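Local coordinates for DisA protein (Sorangium cellulosum, PDB 6CCA) that acts as a carbon methyltransferase domain of the disorazol polyketide assembly line, probably installing gem-dimethyl groups on the growing chain, at residues Leu243-Tyr257 with Gln271-Pro283. Sequence-based numbering, arbitrary orientation.
Sequences LEALSSHARHLEYFY and QYGPRYPFVTFQP
Glu244 OE1 is gripped twice: Tyr276 OH donates to its anti lone pair at 2.6 Å, and Arg275 NH2 forms a salt bridge to OE1 at 2.8 Å, reaching it from above the carboxylate plane. Arg275 NE also donates to Tyr276 OH, closing a triangle that fixes the phenol, and the nearby guanidinium and phenol hydrogen bond would probably favour an ionised Glu244. The Tyr276 ring is sandwiched, with Arg275 CG on one face and Leu243 CB on the opposite one, 3.8 Å from the ring centroid. Phe278 sits between the end of helix 239-246 and strand 253-257: chi1 of 62° places CG between the backbone N and the carbonyl carbon, turning the ring so that Leu243 O lies in plane at its edge, CE2 meets Leu253 CD2 at 3.6 Å and CD1 meets Ala250 CB at 3.7 Å. Strands 253-257 and 279-281 then pair in parallel, from Tyr255 N to Phe278 O (3.1 Å) through to Gln282 N on Tyr257 O. Thr280 CB covers one face of the Phe256 ring, while Tyr257 and Phe281 pack obliquely on the other side of the sheet. This is a right-handed beta-alpha-beta crossover through helix 262-272, as in Rossmann-like methyltransferases; strand 253-257 lies between 279-281 and 226-231, and helix 239-246 packs against helix 196-216.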
loop_
_atom_site.group_PDB
_atom_site.type_symbol
_atom_site.label_atom_id
_atom_site.label_comp_id
_atom_site.label_asym_id
_atom_site.label_seq_id
_atom_site.Cartn_x
_atom_site.Cartn_y
_atom_site.Cartn_z
ATOM N N LEU A 243 -5.315 -8.477 15.806
ATOM C CA LEU A 243 -5.697 -9.652 16.564
ATOM C C LEU A 243 -5.866 -9.267 18.058
ATOM O O LEU A 243 -6.746 -9.748 18.740
ATOM C CB LEU A 243 -4.631 -10.718 16.380
ATOM C CG LEU A 243 -4.477 -11.278 14.976
ATOM C CD1 LEU A 243 -3.392 -12.364 14.984
ATOM C CD2 LEU A 243 -5.743 -11.840 14.393
ATOM N N GLU A 244 -4.988 -8.437 18.590
ATOM C CA GLU A 244 -5.143 -8.045 19.982
ATOM C C GLU A 244 -6.468 -7.294 20.185
ATOM O O GLU A 244 -7.208 -7.555 21.155
ATOM C CB GLU A 244 -3.963 -7.213 20.460
ATOM C CG GLU A 244 -4.031 -6.882 21.954
ATOM C CD GLU A 244 -4.028 -8.140 22.870
ATOM O OE1 GLU A 244 -3.624 -9.283 22.478
ATOM O OE2 GLU A 244 -4.484 -8.025 24.014
ATOM N N ALA A 245 -6.793 -6.378 19.271
ATOM C CA ALA A 245 -8.071 -5.610 19.418
ATOM C C ALA A 245 -9.270 -6.516 19.286
ATOM O O ALA A 245 -10.337 -6.301 19.890
ATOM C CB ALA A 245 -8.163 -4.486 18.384
ATOM N N LEU A 246 -9.150 -7.555 18.477
ATOM C CA LEU A 246 -10.291 -8.419 18.246
ATOM C C LEU A 246 -10.461 -9.509 19.290
ATOM O O LEU A 246 -11.470 -10.193 19.262
ATOM C CB LEU A 246 -10.220 -9.023 16.859
ATOM C CG LEU A 246 -10.891 -8.251 15.720
ATOM C CD1 LEU A 246 -10.589 -6.785 15.704
ATOM C CD2 LEU A 246 -10.459 -8.884 14.407
ATOM N N SER A 247 -9.452 -9.717 20.133
ATOM C CA SER A 247 -9.330 -10.999 20.844
ATOM C C SER A 247 -10.465 -11.164 21.863
ATOM O O SER A 247 -10.822 -12.279 22.156
ATOM C CB SER A 247 -7.970 -11.169 21.528
ATOM O OG SER A 247 -7.758 -10.095 22.410
ATOM N N SER A 248 -11.027 -10.060 22.356
ATOM C CA SER A 248 -12.210 -10.113 23.229
ATOM C C SER A 248 -13.458 -10.644 22.550
ATOM O O SER A 248 -14.392 -11.001 23.271
ATOM C CB SER A 248 -12.539 -8.733 23.813
ATOM O OG SER A 248 -13.082 -7.873 22.811
ATOM N N HIS A 249 -13.515 -10.686 21.206
ATOM C CA HIS A 249 -14.602 -11.330 20.494
ATOM C C HIS A 249 -14.330 -12.737 20.122
ATOM O O HIS A 249 -15.066 -13.317 19.312
ATOM C CB HIS A 249 -14.919 -10.616 19.165
ATOM C CG HIS A 249 -15.593 -9.307 19.352
ATOM N ND1 HIS A 249 -14.895 -8.157 19.640
ATOM C CD2 HIS A 249 -16.901 -8.972 19.364
ATOM C CE1 HIS A 249 -15.744 -7.157 19.777
ATOM N NE2 HIS A 249 -16.966 -7.622 19.597
ATOM N N ALA A 250 -13.253 -13.281 20.665
ATOM C CA ALA A 250 -12.783 -14.575 20.229
ATOM C C ALA A 250 -13.896 -15.604 20.127
ATOM O O ALA A 250 -13.895 -16.388 19.196
ATOM C CB ALA A 250 -11.663 -15.065 21.103
ATOM N N ARG A 251 -14.874 -15.597 21.021
ATOM C CA ARG A 251 -15.855 -16.701 21.013
ATOM C C ARG A 251 -16.810 -16.697 19.828
ATOM O O ARG A 251 -17.337 -17.760 19.437
ATOM C CB ARG A 251 -16.578 -16.798 22.365
ATOM C CG ARG A 251 -17.945 -16.146 22.496
ATOM C CD ARG A 251 -18.364 -16.166 23.974
ATOM N NE ARG A 251 -19.305 -15.088 24.284
ATOM C CZ ARG A 251 -18.996 -13.786 24.345
ATOM N NH1 ARG A 251 -17.761 -13.357 24.113
ATOM N NH2 ARG A 251 -19.943 -12.897 24.631
ATOM N N HIS A 252 -17.019 -15.543 19.208
ATOM C CA HIS A 252 -17.790 -15.554 17.951
ATOM C C HIS A 252 -17.012 -15.117 16.709
ATOM O O HIS A 252 -17.583 -14.639 15.761
ATOM C CB HIS A 252 -19.086 -14.784 18.083
ATOM C CG HIS A 252 -19.098 -13.853 19.233
ATOM N ND1 HIS A 252 -18.356 -12.695 19.247
ATOM C CD2 HIS A 252 -19.764 -13.901 20.412
ATOM C CE1 HIS A 252 -18.543 -12.078 20.401
ATOM N NE2 HIS A 252 -19.399 -12.784 21.120
ATOM N N LEU A 253 -15.726 -15.351 16.707
ATOM C CA LEU A 253 -14.893 -14.924 15.609
ATOM C C LEU A 253 -14.036 -16.059 15.060
ATOM O O LEU A 253 -13.482 -16.873 15.824
ATOM C CB LEU A 253 -14.061 -13.742 16.124
ATOM C CG LEU A 253 -12.982 -13.191 15.223
ATOM C CD1 LEU A 253 -13.651 -12.509 14.053
ATOM C CD2 LEU A 253 -12.165 -12.216 16.032
ATOM N N GLU A 254 -13.937 -16.130 13.731
ATOM C CA GLU A 254 -12.835 -16.820 13.074
ATOM C C GLU A 254 -12.065 -15.830 12.167
ATOM O O GLU A 254 -12.677 -15.143 11.342
ATOM C CB GLU A 254 -13.309 -17.933 12.201
ATOM C CG GLU A 254 -14.290 -18.897 12.763
ATOM C CD GLU A 254 -14.795 -19.759 11.637
ATOM O OE1 GLU A 254 -15.839 -19.406 10.960
ATOM O OE2 GLU A 254 -14.000 -20.659 11.344
ATOM N N TYR A 255 -10.741 -15.799 12.271
ATOM C CA TYR A 255 -9.940 -14.923 11.479
ATOM C C TYR A 255 -8.952 -15.755 10.627
ATOM O O TYR A 255 -8.244 -16.614 11.136
ATOM C CB TYR A 255 -9.217 -13.986 12.404
ATOM C CG TYR A 255 -8.459 -12.847 11.782
ATOM C CD1 TYR A 255 -7.214 -13.018 11.176
ATOM C CD2 TYR A 255 -8.968 -11.547 11.864
ATOM C CE1 TYR A 255 -6.511 -11.937 10.624
ATOM C CE2 TYR A 255 -8.310 -10.463 11.310
ATOM C CZ TYR A 255 -7.069 -10.640 10.703
ATOM O OH TYR A 255 -6.436 -9.516 10.171
ATOM N N PHE A 256 -8.992 -15.562 9.321
ATOM C CA PHE A 256 -8.090 -16.224 8.418
ATOM C C PHE A 256 -6.915 -15.300 8.067
ATOM O O PHE A 256 -7.047 -14.269 7.372
ATOM C CB PHE A 256 -8.820 -16.662 7.169
ATOM C CG PHE A 256 -9.613 -17.933 7.338
ATOM C CD1 PHE A 256 -10.776 -17.946 8.112
ATOM C CD2 PHE A 256 -9.177 -19.112 6.755
ATOM C CE1 PHE A 256 -11.498 -19.132 8.307
ATOM C CE2 PHE A 256 -9.918 -20.307 6.913
ATOM C CZ PHE A 256 -11.029 -20.318 7.730
ATOM N N TYR A 257 -5.744 -15.689 8.574
ATOM C CA TYR A 257 -4.458 -15.081 8.259
ATOM C C TYR A 257 -3.891 -15.749 6.987
ATOM O O TYR A 257 -3.556 -16.940 7.016
ATOM C CB TYR A 257 -3.536 -15.277 9.478
ATOM C CG TYR A 257 -2.147 -14.673 9.397
ATOM C CD1 TYR A 257 -1.233 -15.042 8.454
ATOM C CD2 TYR A 257 -1.745 -13.736 10.315
ATOM C CE1 TYR A 257 0.056 -14.487 8.428
ATOM C CE2 TYR A 257 -0.464 -13.234 10.308
ATOM C CZ TYR A 257 0.418 -13.626 9.363
ATOM O OH TYR A 257 1.676 -13.031 9.384
ATOM N N GLN A 271 4.080 -17.381 15.300
ATOM C CA GLN A 271 4.128 -16.189 16.085
ATOM C C GLN A 271 2.838 -15.884 16.811
ATOM O O GLN A 271 2.813 -15.516 18.021
ATOM C CB GLN A 271 4.581 -15.020 15.176
ATOM C CG GLN A 271 4.762 -13.718 15.956
ATOM C CD GLN A 271 5.486 -12.648 15.123
ATOM O OE1 GLN A 271 5.646 -12.749 13.893
ATOM N NE2 GLN A 271 5.932 -11.654 15.793
ATOM N N TYR A 272 1.718 -16.029 16.088
ATOM C CA TYR A 272 0.417 -15.623 16.598
ATOM C C TYR A 272 -0.524 -16.741 16.964
ATOM O O TYR A 272 -1.456 -16.502 17.678
ATOM C CB TYR A 272 -0.271 -14.743 15.530
ATOM C CG TYR A 272 0.596 -13.511 15.242
ATOM C CD1 TYR A 272 0.795 -12.537 16.229
ATOM C CD2 TYR A 272 1.172 -13.294 13.985
ATOM C CE1 TYR A 272 1.594 -11.425 15.978
ATOM C CE2 TYR A 272 2.014 -12.192 13.742
ATOM C CZ TYR A 272 2.205 -11.262 14.749
ATOM O OH TYR A 272 3.011 -10.157 14.514
ATOM N N GLY A 273 -0.340 -17.932 16.371
ATOM C CA GLY A 273 -1.267 -19.037 16.612
ATOM C C GLY A 273 -1.482 -19.382 18.069
ATOM O O GLY A 273 -2.625 -19.424 18.533
ATOM N N PRO A 274 -0.368 -19.599 18.829
ATOM C CA PRO A 274 -0.576 -19.886 20.266
ATOM C C PRO A 274 -1.442 -18.885 21.043
ATOM O O PRO A 274 -2.346 -19.275 21.856
ATOM C CB PRO A 274 0.874 -19.965 20.807
ATOM C CG PRO A 274 1.676 -20.397 19.645
ATOM C CD PRO A 274 1.060 -19.550 18.500
ATOM N N ARG A 275 -1.205 -17.598 20.818
ATOM C CA ARG A 275 -1.914 -16.586 21.612
ATOM C C ARG A 275 -3.307 -16.323 21.142
ATOM O O ARG A 275 -4.151 -15.856 21.930
ATOM C CB ARG A 275 -1.038 -15.299 21.577
ATOM C CG ARG A 275 -1.597 -14.083 22.333
ATOM C CD ARG A 275 -0.519 -12.979 22.439
ATOM N NE ARG A 275 -1.082 -11.716 22.898
ATOM C CZ ARG A 275 -1.381 -11.424 24.161
ATOM N NH1 ARG A 275 -1.160 -12.303 25.144
ATOM N NH2 ARG A 275 -1.904 -10.240 24.454
ATOM N N TYR A 276 -3.594 -16.608 19.862
ATOM C CA TYR A 276 -4.911 -16.329 19.214
ATOM C C TYR A 276 -5.460 -17.567 18.528
ATOM O O TYR A 276 -5.316 -17.770 17.319
ATOM C CB TYR A 276 -4.725 -15.179 18.171
ATOM C CG TYR A 276 -4.142 -13.950 18.797
ATOM C CD1 TYR A 276 -4.880 -13.186 19.698
ATOM C CD2 TYR A 276 -2.859 -13.545 18.492
ATOM C CE1 TYR A 276 -4.313 -12.049 20.282
ATOM C CE2 TYR A 276 -2.307 -12.423 19.091
ATOM C CZ TYR A 276 -3.072 -11.668 19.956
ATOM O OH TYR A 276 -2.518 -10.518 20.508
ATOM N N PRO A 277 -6.090 -18.468 19.326
ATOM C CA PRO A 277 -6.534 -19.740 18.793
ATOM C C PRO A 277 -7.661 -19.611 17.838
ATOM O O PRO A 277 -7.909 -20.528 17.083
ATOM C CB PRO A 277 -7.019 -20.520 20.047
ATOM C CG PRO A 277 -6.558 -19.730 21.246
ATOM C CD PRO A 277 -6.434 -18.297 20.761
ATOM N N PHE A 278 -8.316 -18.455 17.794
ATOM C CA PHE A 278 -9.356 -18.228 16.781
ATOM C C PHE A 278 -8.841 -18.015 15.291
ATOM O O PHE A 278 -9.651 -17.837 14.364
ATOM C CB PHE A 278 -10.267 -17.079 17.226
ATOM C CG PHE A 278 -9.577 -15.748 17.371
ATOM C CD1 PHE A 278 -9.018 -15.367 18.575
ATOM C CD2 PHE A 278 -9.498 -14.858 16.325
ATOM C CE1 PHE A 278 -8.401 -14.134 18.757
ATOM C CE2 PHE A 278 -8.863 -13.610 16.486
ATOM C CZ PHE A 278 -8.322 -13.233 17.702
ATOM N N VAL A 279 -7.532 -17.913 15.101
ATOM C CA VAL A 279 -6.952 -17.665 13.777
ATOM C C VAL A 279 -6.616 -18.959 13.083
ATOM O O VAL A 279 -6.055 -19.863 13.748
ATOM C CB VAL A 279 -5.679 -16.847 13.906
ATOM C CG1 VAL A 279 -5.039 -16.613 12.522
ATOM C CG2 VAL A 279 -5.974 -15.562 14.699
ATOM N N THR A 280 -7.010 -19.070 11.798
ATOM C CA THR A 280 -6.618 -20.110 10.870
ATOM C C THR A 280 -5.592 -19.519 9.915
ATOM O O THR A 280 -5.777 -18.433 9.406
ATOM C CB THR A 280 -7.862 -20.645 10.154
ATOM O OG1 THR A 280 -8.692 -21.214 11.142
ATOM C CG2 THR A 280 -7.582 -21.730 9.082
ATOM N N PHE A 281 -4.506 -20.226 9.675
ATOM C CA PHE A 281 -3.437 -19.738 8.844
ATOM C C PHE A 281 -3.426 -20.606 7.607
ATOM O O PHE A 281 -3.340 -21.869 7.712
ATOM C CB PHE A 281 -2.107 -19.881 9.606
ATOM C CG PHE A 281 -2.047 -19.131 10.879
ATOM C CD1 PHE A 281 -2.610 -19.590 12.033
ATOM C CD2 PHE A 281 -1.438 -17.876 10.901
ATOM C CE1 PHE A 281 -2.554 -18.840 13.195
ATOM C CE2 PHE A 281 -1.395 -17.161 12.057
ATOM C CZ PHE A 281 -1.936 -17.628 13.207
ATOM N N GLN A 282 -3.525 -19.980 6.433
ATOM C CA GLN A 282 -3.727 -20.712 5.164
ATOM C C GLN A 282 -3.263 -19.843 4.012
ATOM O O GLN A 282 -3.659 -18.666 3.916
ATOM C CB GLN A 282 -5.241 -20.992 5.002
ATOM C CG GLN A 282 -5.657 -21.936 3.878
ATOM C CD GLN A 282 -7.111 -22.478 4.043
ATOM O OE1 GLN A 282 -7.672 -22.500 5.133
ATOM N NE2 GLN A 282 -7.692 -22.928 2.945
ATOM N N PRO A 283 -2.476 -20.404 3.090
ATOM C CA PRO A 283 -2.055 -19.649 1.934
ATOM C C PRO A 283 -3.255 -19.266 1.012
ATOM O O PRO A 283 -4.206 -20.001 0.921
ATOM C CB PRO A 283 -1.084 -20.566 1.211
ATOM C CG PRO A 283 -0.791 -21.659 2.121
ATOM C CD PRO A 283 -1.818 -21.741 3.204
#